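Local coordinates for 5'-methylthioadenosine nucleosidase / s-adenosylhomocysteine nucleosidase (Brucella melitensis bv. 1, PDB 4PR3), which is a two-chain nucleosidase of the phosphorylase superfamily, an alpha/beta protein modelled here with adenine in its pocket, at residues V100-Y108 against E130-V138; L184-D192 against I210-V221. All blocks are in the same frame, centred on the assembly; numbering follows the deposited sequence.

In the fold
From the N terminus the chain builds strands 31-37 and 83-91 before it reaches 100-108, where contact 1 begins. A loop of 21 residues without helix or strand then leads to 130-138, which returns antiparallel to the 104-107 region and closes contact 1. Contact 2 opens only after that, at strand 184-192, and closes 18 residues on with helix 210-221, so the two contacts follow in series and neither nests nor crosses. In space they adjoin: strands 100-108 and 184-192 are antiparallel neighbours in the sheet, and Val100 packs on Leu214. Contact 1 thus adds a short strand to the sheet, while contact 2 lays a helix over it.

Contact 1 (V100-Y108 against E130-V138); sequences VYQVSSVSY and ETVELPFRV. With PO4 (phosphate ion), chain D.
A short antiparallel pairing in the mixed sheet of this phosphorylase-superfamily fold joins Val106 to Val132, a hydrogen-bonded pair with Val106 N to Val132 O at 3.0 Å and the reverse bond matching it. Ser105 and Glu133 form the adjoining non-hydrogen-bonded pair. Beyond them strand 100-108 turns a corner at Ser104, whose O takes the N-H of Leu134 at 2.9 Å and a weak bond from Arg137 NH2. The arginine chain bends back to get there; Ser104 CA lies over one face of its guanidinium, toward the rim, while Glu133 OE1 makes a salt bridge at the edge, in plane, 3.2 Å from NH2. Further along, Gln102, whose backbone pairs with strand 142-148, reaches 130-138 with its side-chain amide: OE1 accepts Val138 N on a lone pair, nearly straight at 173°, and NE2 reaches Val138 O at 2.7 Å. With CG between the backbone N and the carbonyl carbon (chi1 64°), the extended chain reaches across to Val138, and Ile141 O also binds NE2. At the other end, a water linked to Ser107 OG, and weakly to Thr131 OG1, donates to a phosphate ion, probably from the crystallisation liquor, meeting its O4 at 2.9 Å.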
ATOM      1  N   VAL A 100      12.699   1.900  22.909  1.00 16.46           N
ATOM      2  CA  VAL A 100      12.273   0.887  21.945  1.00 16.09           C
ATOM      3  C   VAL A 100      11.040   0.113  22.422  1.00 13.03           C
ATOM      4  O   VAL A 100      10.942  -0.262  23.590  1.00 12.73           O
ATOM      5  CB  VAL A 100      13.430  -0.088  21.617  1.00 17.50           C
ATOM      6  CG1 VAL A 100      14.131  -0.533  22.894  1.00 23.26           C
ATOM      7  CG2 VAL A 100      12.927  -1.283  20.826  1.00 15.98           C
ATOM      8  N   TYR A 101      10.097  -0.110  21.512  1.00 12.63           N
ATOM      9  CA  TYR A 101       8.847  -0.783  21.843  1.00 10.38           C
ATOM     10  C   TYR A 101       8.532  -1.871  20.824  1.00 10.10           C
ATOM     11  O   TYR A 101       8.821  -1.720  19.639  1.00 10.15           O
ATOM     12  CB  TYR A 101       7.694   0.226  21.863  1.00 11.33           C
ATOM     13  CG  TYR A 101       7.814   1.292  22.930  1.00 15.70           C
ATOM     14  CD1 TYR A 101       8.669   2.378  22.771  1.00 15.00           C
ATOM     15  CD2 TYR A 101       7.063   1.218  24.094  1.00 16.80           C
ATOM     16  CE1 TYR A 101       8.777   3.349  23.743  1.00 17.46           C
ATOM     17  CE2 TYR A 101       7.166   2.185  25.073  1.00 17.24           C
ATOM     18  CZ  TYR A 101       8.022   3.246  24.893  1.00 17.10           C
ATOM     19  OH  TYR A 101       8.123   4.209  25.865  1.00 17.22           O
ATOM     20  N   GLN A 102       7.932  -2.963  21.283  1.00  9.82           N
ATOM     21  CA  GLN A 102       7.416  -3.977  20.372  1.00  6.94           C
ATOM     22  C   GLN A 102       5.952  -3.675  20.093  1.00  6.21           C
ATOM     23  O   GLN A 102       5.235  -3.194  20.967  1.00  6.71           O
ATOM     24  CB  GLN A 102       7.585  -5.384  20.942  1.00  7.03           C
ATOM     25  CG  GLN A 102       6.793  -5.657  22.204  1.00  7.79           C
ATOM     26  CD  GLN A 102       7.040  -7.047  22.754  1.00  8.95           C
ATOM     27  OE1 GLN A 102       7.039  -8.030  22.013  1.00  9.34           O
ATOM     28  NE2 GLN A 102       7.265  -7.135  24.060  1.00  8.20           N
ATOM     29  N   VAL A 103       5.515  -3.939  18.868  1.00  7.14           N
ATOM     30  CA  VAL A 103       4.181  -3.542  18.441  1.00  5.85           C
ATOM     31  C   VAL A 103       3.148  -4.576  18.855  1.00  6.80           C
ATOM     32  O   VAL A 103       3.175  -5.719  18.396  1.00  5.63           O
ATOM     33  CB  VAL A 103       4.118  -3.375  16.912  1.00  5.93           C
ATOM     34  CG1 VAL A 103       2.772  -2.808  16.498  1.00  6.22           C
ATOM     35  CG2 VAL A 103       5.250  -2.485  16.437  1.00  4.94           C
ATOM     36  N   SER A 104       2.234  -4.159  19.727  1.00  7.58           N
ATOM     37  CA  SER A 104       1.173  -5.028  20.220  1.00  6.74           C
ATOM     38  C   SER A 104       0.020  -5.104  19.226  1.00  7.34           C
ATOM     39  O   SER A 104      -0.601  -6.152  19.055  1.00  7.49           O
ATOM     40  CB  SER A 104       0.675  -4.538  21.582  1.00  8.21           C
ATOM     41  OG  SER A 104       0.174  -3.213  21.507  1.00  7.21           O
ATOM     42  N   SER A 105      -0.271  -3.977  18.585  1.00  7.39           N
ATOM     43  CA  SER A 105      -1.323  -3.916  17.582  1.00  7.17           C
ATOM     44  C   SER A 105      -1.058  -2.787  16.602  1.00  8.06           C
ATOM     45  O   SER A 105      -0.377  -1.818  16.936  1.00  7.72           O
ATOM     46  CB  SER A 105      -2.679  -3.720  18.246  1.00  8.08           C
ATOM     47  OG  SER A 105      -2.709  -2.498  18.951  1.00  9.99           O
ATOM     48  N   VAL A 106      -1.597  -2.914  15.393  1.00  7.84           N
ATOM     49  CA  VAL A 106      -1.393  -1.902  14.365  1.00  6.88           C
ATOM     50  C   VAL A 106      -2.711  -1.517  13.696  1.00  6.30           C
ATOM     51  O   VAL A 106      -3.625  -2.333  13.572  1.00  7.47           O
ATOM     52  CB  VAL A 106      -0.351  -2.363  13.307  1.00  6.89           C
ATOM     53  CG1 VAL A 106      -0.918  -3.457  12.433  1.00  4.69           C
ATOM     54  CG2 VAL A 106       0.118  -1.188  12.458  1.00  6.91           C
ATOM     55  N   SER A 107      -2.813  -0.258  13.293  1.00  5.49           N
ATOM     56  CA  SER A 107      -3.986   0.224  12.586  1.00  5.66           C
ATOM     57  C   SER A 107      -3.560   1.086  11.398  1.00  7.30           C
ATOM     58  O   SER A 107      -2.404   1.502  11.309  1.00  6.95           O
ATOM     59  CB  SER A 107      -4.901   1.001  13.533  1.00  6.99           C
ATOM     60  OG  SER A 107      -4.195   2.047  14.177  1.00 15.67           O
ATOM     61  N   TYR A 108      -4.495   1.331  10.485  1.00  5.42           N
ATOM     62  CA  TYR A 108      -4.229   2.071   9.257  1.00  5.55           C
ATOM     63  C   TYR A 108      -5.015   3.375   9.297  1.00  6.89           C
ATOM     64  O   TYR A 108      -6.231   3.376   9.115  1.00  8.40           O
ATOM     65  CB  TYR A 108      -4.696   1.217   8.077  1.00  6.70           C
ATOM     66  CG  TYR A 108      -4.364   1.728   6.692  1.00  7.19           C
ATOM     67  CD1 TYR A 108      -3.344   2.650   6.481  1.00  7.76           C
ATOM     68  CD2 TYR A 108      -5.079   1.278   5.592  1.00  7.05           C
ATOM     69  CE1 TYR A 108      -3.050   3.101   5.205  1.00  6.47           C
ATOM     70  CE2 TYR A 108      -4.796   1.723   4.321  1.00  7.58           C
ATOM     71  CZ  TYR A 108      -3.784   2.632   4.130  1.00  7.81           C
ATOM     72  OH  TYR A 108      -3.516   3.064   2.853  1.00  7.36           O
ATOM     73  N   GLU A 130     -10.570  -2.803  13.322  1.00 17.00           N
ATOM     74  CA  GLU A 130      -9.867  -1.556  13.061  1.00 14.62           C
ATOM     75  C   GLU A 130      -8.477  -1.599  13.670  1.00 12.44           C
ATOM     76  O   GLU A 130      -7.541  -0.998  13.153  1.00 16.51           O
ATOM     77  CB  GLU A 130     -10.638  -0.368  13.626  1.00 19.65           C
ATOM     78  CG  GLU A 130      -9.981   0.958  13.329  1.00 19.34           C
ATOM     79  CD  GLU A 130      -9.862   1.830  14.553  1.00 26.72           C
ATOM     80  OE1 GLU A 130     -10.873   2.456  14.933  1.00 39.87           O
ATOM     81  OE2 GLU A 130      -8.757   1.886  15.133  1.00 26.41           O
ATOM     82  N   THR A 131      -8.353  -2.316  14.777  1.00 13.21           N
ATOM     83  CA  THR A 131      -7.072  -2.484  15.443  1.00 12.17           C
ATOM     84  C   THR A 131      -6.677  -3.955  15.382  1.00 12.96           C
ATOM     85  O   THR A 131      -7.382  -4.819  15.898  1.00 12.26           O
ATOM     86  CB  THR A 131      -7.139  -1.995  16.900  1.00 13.81           C
ATOM     87  OG1 THR A 131      -7.216  -0.563  16.915  1.00 18.87           O
ATOM     88  CG2 THR A 131      -5.914  -2.432  17.673  1.00 12.82           C
ATOM     89  N   VAL A 132      -5.556  -4.240  14.731  1.00 14.60           N
ATOM     90  CA  VAL A 132      -5.164  -5.620  14.485  1.00  9.72           C
ATOM     91  C   VAL A 132      -4.062  -6.068  15.429  1.00 10.94           C
ATOM     92  O   VAL A 132      -2.936  -5.573  15.360  1.00  9.09           O
ATOM     93  CB  VAL A 132      -4.694  -5.824  13.039  1.00 10.77           C
ATOM     94  CG1 VAL A 132      -4.541  -7.307  12.746  1.00 10.41           C
ATOM     95  CG2 VAL A 132      -5.675  -5.183  12.069  1.00 11.87           C
ATOM     96  N   GLU A 133      -4.400  -7.007  16.307  1.00 12.82           N
ATOM     97  CA  GLU A 133      -3.446  -7.566  17.257  1.00 11.01           C
ATOM     98  C   GLU A 133      -2.333  -8.311  16.537  1.00 10.27           C
ATOM     99  O   GLU A 133      -2.596  -9.125  15.655  1.00 10.42           O
ATOM    100  CB  GLU A 133      -4.155  -8.527  18.213  1.00  8.83           C
ATOM    101  CG  GLU A 133      -5.169  -7.866  19.122  1.00 12.89           C
ATOM    102  CD  GLU A 133      -4.523  -6.918  20.108  1.00 20.54           C
ATOM    103  OE1 GLU A 133      -3.475  -7.286  20.679  1.00 18.05           O
ATOM    104  OE2 GLU A 133      -5.059  -5.805  20.305  1.00 23.20           O
ATOM    105  N   LEU A 134      -1.090  -8.026  16.907  1.00  9.63           N
ATOM    106  CA  LEU A 134       0.034  -8.823  16.432  1.00  9.04           C
ATOM    107  C   LEU A 134       0.164 -10.063  17.321  1.00 11.18           C
ATOM    108  O   LEU A 134      -0.132 -10.007  18.518  1.00  9.18           O
ATOM    109  CB  LEU A 134       1.327  -7.997  16.412  1.00  7.64           C
ATOM    110  CG  LEU A 134       1.379  -6.848  15.391  1.00 10.50           C
ATOM    111  CD1 LEU A 134       2.814  -6.512  15.000  1.00  8.34           C
ATOM    112  CD2 LEU A 134       0.550  -7.156  14.150  1.00 12.97           C
ATOM    113  N   PRO A 135       0.597 -11.190  16.736  1.00 12.39           N
ATOM    114  CA  PRO A 135       0.565 -12.486  17.431  1.00 12.05           C
ATOM    115  C   PRO A 135       1.545 -12.659  18.596  1.00 10.67           C
ATOM    116  O   PRO A 135       1.310 -13.532  19.426  1.00 16.75           O
ATOM    117  CB  PRO A 135       0.910 -13.483  16.316  1.00 12.28           C
ATOM    118  CG  PRO A 135       1.725 -12.694  15.348  1.00  9.42           C
ATOM    119  CD  PRO A 135       1.114 -11.317  15.360  1.00 10.79           C
ATOM    120  N   PHE A 136       2.608 -11.864  18.668  1.00  9.01           N
ATOM    121  CA  PHE A 136       3.702 -12.183  19.587  1.00  9.35           C
ATOM    122  C   PHE A 136       3.977 -11.168  20.696  1.00  7.60           C
ATOM    123  O   PHE A 136       3.747  -9.971  20.541  1.00  8.38           O
ATOM    124  CB  PHE A 136       4.988 -12.441  18.803  1.00  8.99           C
ATOM    125  CG  PHE A 136       4.881 -13.581  17.836  1.00 12.47           C
ATOM    126  CD1 PHE A 136       4.254 -14.759  18.205  1.00 11.79           C
ATOM    127  CD2 PHE A 136       5.390 -13.469  16.552  1.00  8.81           C
ATOM    128  CE1 PHE A 136       4.150 -15.812  17.315  1.00 11.61           C
ATOM    129  CE2 PHE A 136       5.286 -14.517  15.660  1.00 14.21           C
ATOM    130  CZ  PHE A 136       4.665 -15.692  16.043  1.00 11.32           C
ATOM    131  N   ARG A 137       4.475 -11.681  21.817  1.00  6.38           N
ATOM    132  CA  ARG A 137       4.931 -10.862  22.931  1.00  8.43           C
ATOM    133  C   ARG A 137       6.260 -11.401  23.435  1.00  7.15           C
ATOM    134  O   ARG A 137       6.342 -12.545  23.874  1.00  6.81           O
ATOM    135  CB  ARG A 137       3.910 -10.874  24.071  1.00  5.88           C
ATOM    136  CG  ARG A 137       2.544 -10.309  23.704  1.00  5.78           C
ATOM    137  CD  ARG A 137       2.631  -8.845  23.308  1.00  4.90           C
ATOM    138  NE  ARG A 137       1.319  -8.308  22.967  1.00  8.50           N
ATOM    139  CZ  ARG A 137       0.798  -8.315  21.743  1.00  7.81           C
ATOM    140  NH1 ARG A 137       1.481  -8.824  20.725  1.00  7.84           N
ATOM    141  NH2 ARG A 137      -0.407  -7.808  21.536  1.00  6.17           N
ATOM    142  N   VAL A 138       7.300 -10.578  23.367  1.00  6.52           N
ATOM    143  CA  VAL A 138       8.612 -10.967  23.861  1.00  6.62           C
ATOM    144  C   VAL A 138       8.883 -10.273  25.190  1.00  8.55           C
ATOM    145  O   VAL A 138       8.708  -9.060  25.313  1.00 11.75           O
ATOM    146  CB  VAL A 138       9.720 -10.614  22.847  1.00  9.39           C
ATOM    147  CG1 VAL A 138      11.097 -10.928  23.417  1.00  6.46           C
ATOM    148  CG2 VAL A 138       9.493 -11.360  21.541  1.00  8.38           C
TER
HETATM  149  P   PO4 D 502      -5.520   5.595  14.872  1.00 41.26           P
HETATM  150  O1  PO4 D 502      -5.941   4.779  13.671  1.00 29.44           O
HETATM  151  O2  PO4 D 502      -4.446   6.564  14.446  1.00 25.45           O
HETATM  152  O3  PO4 D 502      -6.705   6.365  15.411  1.00 32.10           O
HETATM  153  O4  PO4 D 502      -4.974   4.675  15.942  1.00 27.57           O
HETATM  154  O   HOH W   1       6.099  -8.515  19.596  1.00  5.59           O
HETATM  155  O   HOH W   2      -5.204   2.056  17.060  1.00 21.06           O

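Contact 2 (L184-D192 against I210-V221); sequences LLGLRGISD and IDEKLAGAVARV. With ADE (adenine), chain C.
Gly189 gives helix 210-221 bare backbone to lie against: Ile210 and Leu214 both press onto the strand where no side chain stands between them, and the CA atoms of Gly189 and Ile210 come within 5.6 Å. Ile210 straddles the site with its two branches. CG2 rests 4.0 Å from Gly189 CA, while CD1 reaches along the strand to Ile190 O at 3.4 Å. Leu214, one turn later, sets its CD1 3.8 Å from Gly189 N.

Towards the C-terminal end of this helix segment, side chains of the strand take over the work. Leu187 carries most of it: with CG anti to the carbonyl carbon (chi1 -68°), its CD1 ends among Ala217, Val218 and Val221, 4.0 Å from Ala217 CB, and its side chain crosses that of Val218 at about a right angle. Leu185 and Val221 instead slide past each other in opposite directions, Leu185 CD1 meeting Val221 CG1 at 3.9 Å. Every residue that touches here is buried, and the helix meets the strand with apolar side chains, some of which lie against backbone N and O atoms.

Arg188 points away from the helix, to the far side of the sheet, where its NH1 bonds Ser89 O and its NH2 bonds Ser86 OG. Ser191 and Asp192 have a different task. Asp192 OD2 accepts adenine N6 at 2.9 Å in an almost straight bond (178°), its OD1 lies beside adenine N7, and Ser191 OG comes near adenine C8.

Strand and helix segments run nearly antiparallel, at 159° with axes 8.6 Å apart: a helix laid along one face of a sheet, as in the alpha/beta fold of the phosphorylase superfamily, with Ser191 and Asp192 lining the adenine pocket.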
ATOM      1  N   LEU A 184       4.006 -11.731  11.659  1.00  9.06           N
ATOM      2  CA  LEU A 184       4.783 -10.495  11.688  1.00  8.43           C
ATOM      3  C   LEU A 184       5.078 -10.038  13.119  1.00  7.54           C
ATOM      4  O   LEU A 184       4.237 -10.171  14.006  1.00  7.05           O
ATOM      5  CB  LEU A 184       4.036  -9.389  10.936  1.00  7.08           C
ATOM      6  CG  LEU A 184       4.628  -7.977  11.005  1.00  6.94           C
ATOM      7  CD1 LEU A 184       5.875  -7.859  10.144  1.00  8.45           C
ATOM      8  CD2 LEU A 184       3.599  -6.931  10.618  1.00  7.88           C
ATOM      9  N   LEU A 185       6.274  -9.498  13.330  1.00  7.95           N
ATOM     10  CA  LEU A 185       6.650  -8.915  14.615  1.00  8.27           C
ATOM     11  C   LEU A 185       7.249  -7.525  14.396  1.00  7.37           C
ATOM     12  O   LEU A 185       8.197  -7.371  13.630  1.00  7.98           O
ATOM     13  CB  LEU A 185       7.649  -9.825  15.332  1.00  7.79           C
ATOM     14  CG  LEU A 185       8.129  -9.482  16.745  1.00  9.12           C
ATOM     15  CD1 LEU A 185       8.476 -10.764  17.486  1.00  7.15           C
ATOM     16  CD2 LEU A 185       9.330  -8.541  16.729  1.00  6.16           C
ATOM     17  N   GLY A 186       6.673  -6.508  15.032  1.00  8.52           N
ATOM     18  CA  GLY A 186       7.219  -5.162  14.945  1.00  6.83           C
ATOM     19  C   GLY A 186       8.117  -4.716  16.086  1.00  6.72           C
ATOM     20  O   GLY A 186       7.948  -5.143  17.228  1.00  6.80           O
ATOM     21  N   LEU A 187       9.051  -3.819  15.775  1.00  8.65           N
ATOM     22  CA  LEU A 187       9.885  -3.152  16.774  1.00  7.24           C
ATOM     23  C   LEU A 187      10.089  -1.697  16.367  1.00  8.55           C
ATOM     24  O   LEU A 187      10.491  -1.421  15.241  1.00  9.53           O
ATOM     25  CB  LEU A 187      11.245  -3.843  16.910  1.00  7.07           C
ATOM     26  CG  LEU A 187      11.308  -5.249  17.511  1.00  8.70           C
ATOM     27  CD1 LEU A 187      12.735  -5.781  17.466  1.00  8.17           C
ATOM     28  CD2 LEU A 187      10.774  -5.264  18.938  1.00  7.69           C
ATOM     29  N   ARG A 188       9.823  -0.769  17.280  1.00  9.29           N
ATOM     30  CA  ARG A 188       9.923   0.655  16.965  1.00  9.75           C
ATOM     31  C   ARG A 188      10.616   1.459  18.061  1.00 13.92           C
ATOM     32  O   ARG A 188      10.201   1.426  19.220  1.00 15.25           O
ATOM     33  CB  ARG A 188       8.530   1.238  16.724  1.00  8.79           C
ATOM     34  CG  ARG A 188       7.856   0.733  15.470  1.00  9.26           C
ATOM     35  CD  ARG A 188       8.539   1.283  14.238  1.00  8.67           C
ATOM     36  NE  ARG A 188       8.311   0.440  13.072  1.00  9.37           N
ATOM     37  CZ  ARG A 188       8.745   0.730  11.853  1.00 10.20           C
ATOM     38  NH1 ARG A 188       9.422   1.850  11.643  1.00 11.98           N
ATOM     39  NH2 ARG A 188       8.499  -0.096  10.846  1.00  9.06           N
ATOM     40  N   GLY A 189      11.682   2.170  17.696  1.00 14.36           N
ATOM     41  CA  GLY A 189      12.274   3.151  18.590  1.00 14.70           C
ATOM     42  C   GLY A 189      11.657   4.518  18.358  1.00 15.07           C
ATOM     43  O   GLY A 189      11.314   4.858  17.229  1.00 12.01           O
ATOM     44  N   ILE A 190      11.556   5.329  19.407  1.00 18.74           N
ATOM     45  CA  ILE A 190      10.910   6.631  19.273  1.00 16.56           C
ATOM     46  C   ILE A 190      11.937   7.707  18.953  1.00 18.16           C
ATOM     47  O   ILE A 190      12.766   8.062  19.787  1.00 17.02           O
ATOM     48  CB  ILE A 190      10.114   7.005  20.538  1.00 20.30           C
ATOM     49  CG1 ILE A 190       8.861   6.142  20.630  1.00 17.02           C
ATOM     50  CG2 ILE A 190       9.685   8.460  20.495  1.00 16.83           C
ATOM     51  CD1 ILE A 190       7.951   6.331  19.443  1.00 17.86           C
ATOM     52  N   SER A 191      11.876   8.205  17.722  1.00 19.47           N
ATOM     53  CA  SER A 191      12.854   9.159  17.216  1.00 19.53           C
ATOM     54  C   SER A 191      12.436  10.624  17.346  1.00 21.78           C
ATOM     55  O   SER A 191      13.258  11.519  17.143  1.00 29.21           O
ATOM     56  CB  SER A 191      13.180   8.844  15.752  1.00 18.23           C
ATOM     57  OG  SER A 191      12.002   8.824  14.963  1.00 14.91           O
ATOM     58  N   ASP A 192      11.178  10.865  17.710  1.00 15.18           N
ATOM     59  CA  ASP A 192      10.615  12.211  17.649  1.00 16.82           C
ATOM     60  C   ASP A 192       9.184  12.270  18.165  1.00 18.38           C
ATOM     61  O   ASP A 192       8.594  11.251  18.515  1.00 19.19           O
ATOM     62  CB  ASP A 192      10.656  12.746  16.213  1.00 15.90           C
ATOM     63  CG  ASP A 192       9.962  11.824  15.228  1.00 17.98           C
ATOM     64  OD1 ASP A 192      10.603  10.851  14.776  1.00 14.04           O
ATOM     65  OD2 ASP A 192       8.778  12.073  14.907  1.00 16.70           O
ATOM     66  N   ILE A 210      18.828   4.997  18.952  1.00 38.40           N
ATOM     67  CA  ILE A 210      17.760   4.138  18.451  1.00 34.52           C
ATOM     68  C   ILE A 210      18.327   2.829  17.909  1.00 34.88           C
ATOM     69  O   ILE A 210      17.798   1.755  18.194  1.00 30.17           O
ATOM     70  CB  ILE A 210      16.937   4.838  17.348  1.00 35.63           C
ATOM     71  CG1 ILE A 210      16.342   6.147  17.872  1.00 38.74           C
ATOM     72  CG2 ILE A 210      15.831   3.929  16.835  1.00 25.95           C
ATOM     73  CD1 ILE A 210      15.307   5.957  18.962  1.00 28.45           C
ATOM     74  N   ASP A 211      19.411   2.927  17.144  1.00 37.71           N
ATOM     75  CA  ASP A 211      20.067   1.758  16.558  1.00 32.15           C
ATOM     76  C   ASP A 211      20.607   0.789  17.612  1.00 33.66           C
ATOM     77  O   ASP A 211      20.554  -0.426  17.430  1.00 30.86           O
ATOM     78  CB  ASP A 211      21.189   2.194  15.610  1.00 36.86           C
ATOM     79  CG  ASP A 211      22.216   1.099  15.367  1.00 41.77           C
ATOM     80  OD1 ASP A 211      21.925   0.164  14.592  1.00 40.18           O
ATOM     81  OD2 ASP A 211      23.321   1.180  15.946  1.00 45.47           O
ATOM     82  N   GLU A 212      21.121   1.326  18.713  1.00 36.87           N
ATOM     83  CA  GLU A 212      21.674   0.492  19.776  1.00 35.85           C
ATOM     84  C   GLU A 212      20.579  -0.189  20.599  1.00 28.51           C
ATOM     85  O   GLU A 212      20.695  -1.360  20.961  1.00 25.71           O
ATOM     86  CB  GLU A 212      22.592   1.313  20.683  1.00 39.17           C
ATOM     87  CG  GLU A 212      23.213   0.516  21.821  1.00 47.98           C
ATOM     88  CD  GLU A 212      24.140   1.350  22.685  1.00 62.80           C
ATOM     89  OE1 GLU A 212      24.656   2.376  22.189  1.00 64.82           O
ATOM     90  OE2 GLU A 212      24.351   0.984  23.861  1.00 60.82           O
ATOM     91  N   LYS A 213      19.513   0.547  20.892  1.00 29.40           N
ATOM     92  CA  LYS A 213      18.401  -0.006  21.658  1.00 26.48           C
ATOM     93  C   LYS A 213      17.585  -0.990  20.826  1.00 21.68           C
ATOM     94  O   LYS A 213      17.025  -1.947  21.354  1.00 21.99           O
ATOM     95  CB  LYS A 213      17.511   1.113  22.199  1.00 24.14           C
ATOM     96  CG  LYS A 213      18.156   1.923  23.314  1.00 23.78           C
ATOM     97  CD  LYS A 213      17.264   3.072  23.749  1.00 27.45           C
ATOM     98  CE  LYS A 213      17.860   3.830  24.926  1.00 30.93           C
ATOM     99  NZ  LYS A 213      17.888   3.013  26.171  1.00 34.15           N
ATOM    100  N   LEU A 214      17.528  -0.749  19.521  1.00 23.43           N
ATOM    101  CA  LEU A 214      16.835  -1.643  18.601  1.00 19.93           C
ATOM    102  C   LEU A 214      17.591  -2.963  18.471  1.00 20.27           C
ATOM    103  O   LEU A 214      16.988  -4.029  18.330  1.00 16.49           O
ATOM    104  CB  LEU A 214      16.696  -0.979  17.231  1.00 19.31           C
ATOM    105  CG  LEU A 214      15.320  -0.954  16.569  1.00 18.75           C
ATOM    106  CD1 LEU A 214      14.246  -0.606  17.574  1.00 14.30           C
ATOM    107  CD2 LEU A 214      15.317   0.051  15.427  1.00 18.27           C
ATOM    108  N   ALA A 215      18.917  -2.887  18.516  1.00 19.69           N
ATOM    109  CA  ALA A 215      19.747  -4.080  18.433  1.00 19.44           C
ATOM    110  C   ALA A 215      19.579  -4.920  19.698  1.00 18.14           C
ATOM    111  O   ALA A 215      19.578  -6.150  19.647  1.00 15.65           O
ATOM    112  CB  ALA A 215      21.203  -3.701  18.220  1.00 18.15           C
ATOM    113  N   GLY A 216      19.432  -4.246  20.833  1.00 16.32           N
ATOM    114  CA  GLY A 216      19.186  -4.927  22.088  1.00 15.18           C
ATOM    115  C   GLY A 216      17.873  -5.681  22.053  1.00 15.10           C
ATOM    116  O   GLY A 216      17.779  -6.807  22.536  1.00 14.04           O
ATOM    117  N   ALA A 217      16.854  -5.061  21.466  1.00 14.88           N
ATOM    118  CA  ALA A 217      15.548  -5.693  21.332  1.00 13.83           C
ATOM    119  C   ALA A 217      15.607  -6.895  20.396  1.00 11.22           C
ATOM    120  O   ALA A 217      14.990  -7.924  20.660  1.00 12.99           O
ATOM    121  CB  ALA A 217      14.519  -4.689  20.842  1.00 13.30           C
ATOM    122  N   VAL A 218      16.352  -6.757  19.303  1.00 12.48           N
ATOM    123  CA  VAL A 218      16.501  -7.836  18.329  1.00 11.52           C
ATOM    124  C   VAL A 218      17.139  -9.058  18.976  1.00 11.06           C
ATOM    125  O   VAL A 218      16.702 -10.189  18.751  1.00 13.21           O
ATOM    126  CB  VAL A 218      17.315  -7.381  17.093  1.00 13.23           C
ATOM    127  CG1 VAL A 218      17.768  -8.572  16.265  1.00 11.37           C
ATOM    128  CG2 VAL A 218      16.494  -6.423  16.247  1.00 11.77           C
ATOM    129  N   ALA A 219      18.159  -8.821  19.795  1.00 10.36           N
ATOM    130  CA  ALA A 219      18.800  -9.882  20.564  1.00 10.94           C
ATOM    131  C   ALA A 219      17.796 -10.650  21.429  1.00 11.76           C
ATOM    132  O   ALA A 219      17.865 -11.875  21.533  1.00 12.32           O
ATOM    133  CB  ALA A 219      19.913  -9.312  21.422  1.00  8.42           C
ATOM    134  N   ARG A 220      16.860  -9.931  22.039  1.00 10.77           N
ATOM    135  CA  ARG A 220      15.860 -10.568  22.889  1.00 14.35           C
ATOM    136  C   ARG A 220      14.830 -11.348  22.076  1.00 12.67           C
ATOM    137  O   ARG A 220      14.293 -12.352  22.544  1.00 16.71           O
ATOM    138  CB  ARG A 220      15.159  -9.538  23.779  1.00 13.15           C
ATOM    139  CG  ARG A 220      16.115  -8.610  24.502  1.00 19.06           C
ATOM    140  CD  ARG A 220      15.392  -7.733  25.502  1.00 22.68           C
ATOM    141  NE  ARG A 220      15.088  -8.468  26.723  1.00 38.69           N
ATOM    142  CZ  ARG A 220      15.847  -8.447  27.812  1.00 44.71           C
ATOM    143  NH1 ARG A 220      16.957  -7.719  27.836  1.00 44.47           N
ATOM    144  NH2 ARG A 220      15.494  -9.151  28.878  1.00 46.90           N
ATOM    145  N   VAL A 221      14.555 -10.888  20.861  1.00  9.62           N
ATOM    146  CA  VAL A 221      13.601 -11.575  19.998  1.00  9.90           C
ATOM    147  C   VAL A 221      14.179 -12.890  19.484  1.00 11.62           C
ATOM    148  O   VAL A 221      13.518 -13.928  19.537  1.00 10.16           O
ATOM    149  CB  VAL A 221      13.157 -10.699  18.806  1.00 10.74           C
ATOM    150  CG1 VAL A 221      12.247 -11.490  17.878  1.00  8.10           C
ATOM    151  CG2 VAL A 221      12.454  -9.443  19.301  1.00  8.61           C
TER
HETATM  152  N9  ADE C 501       8.603   7.620  11.731  1.00  8.73           N
HETATM  153  C8  ADE C 501       9.377   8.313  12.620  1.00  9.47           C
HETATM  154  N7  ADE C 501       8.815   9.411  13.064  1.00 10.13           N
HETATM  155  C5  ADE C 501       7.588   9.442  12.421  1.00  8.71           C
HETATM  156  C6  ADE C 501       6.517  10.355  12.462  1.00  9.33           C
HETATM  157  N6  ADE C 501       6.518  11.461  13.213  1.00 11.19           N
HETATM  158  N1  ADE C 501       5.439  10.090  11.697  1.00  8.96           N
HETATM  159  C2  ADE C 501       5.437   8.984  10.943  1.00  8.49           C
HETATM  160  N3  ADE C 501       6.383   8.055  10.820  1.00  8.22           N
HETATM  161  C4  ADE C 501       7.442   8.346  11.593  1.00  8.75           C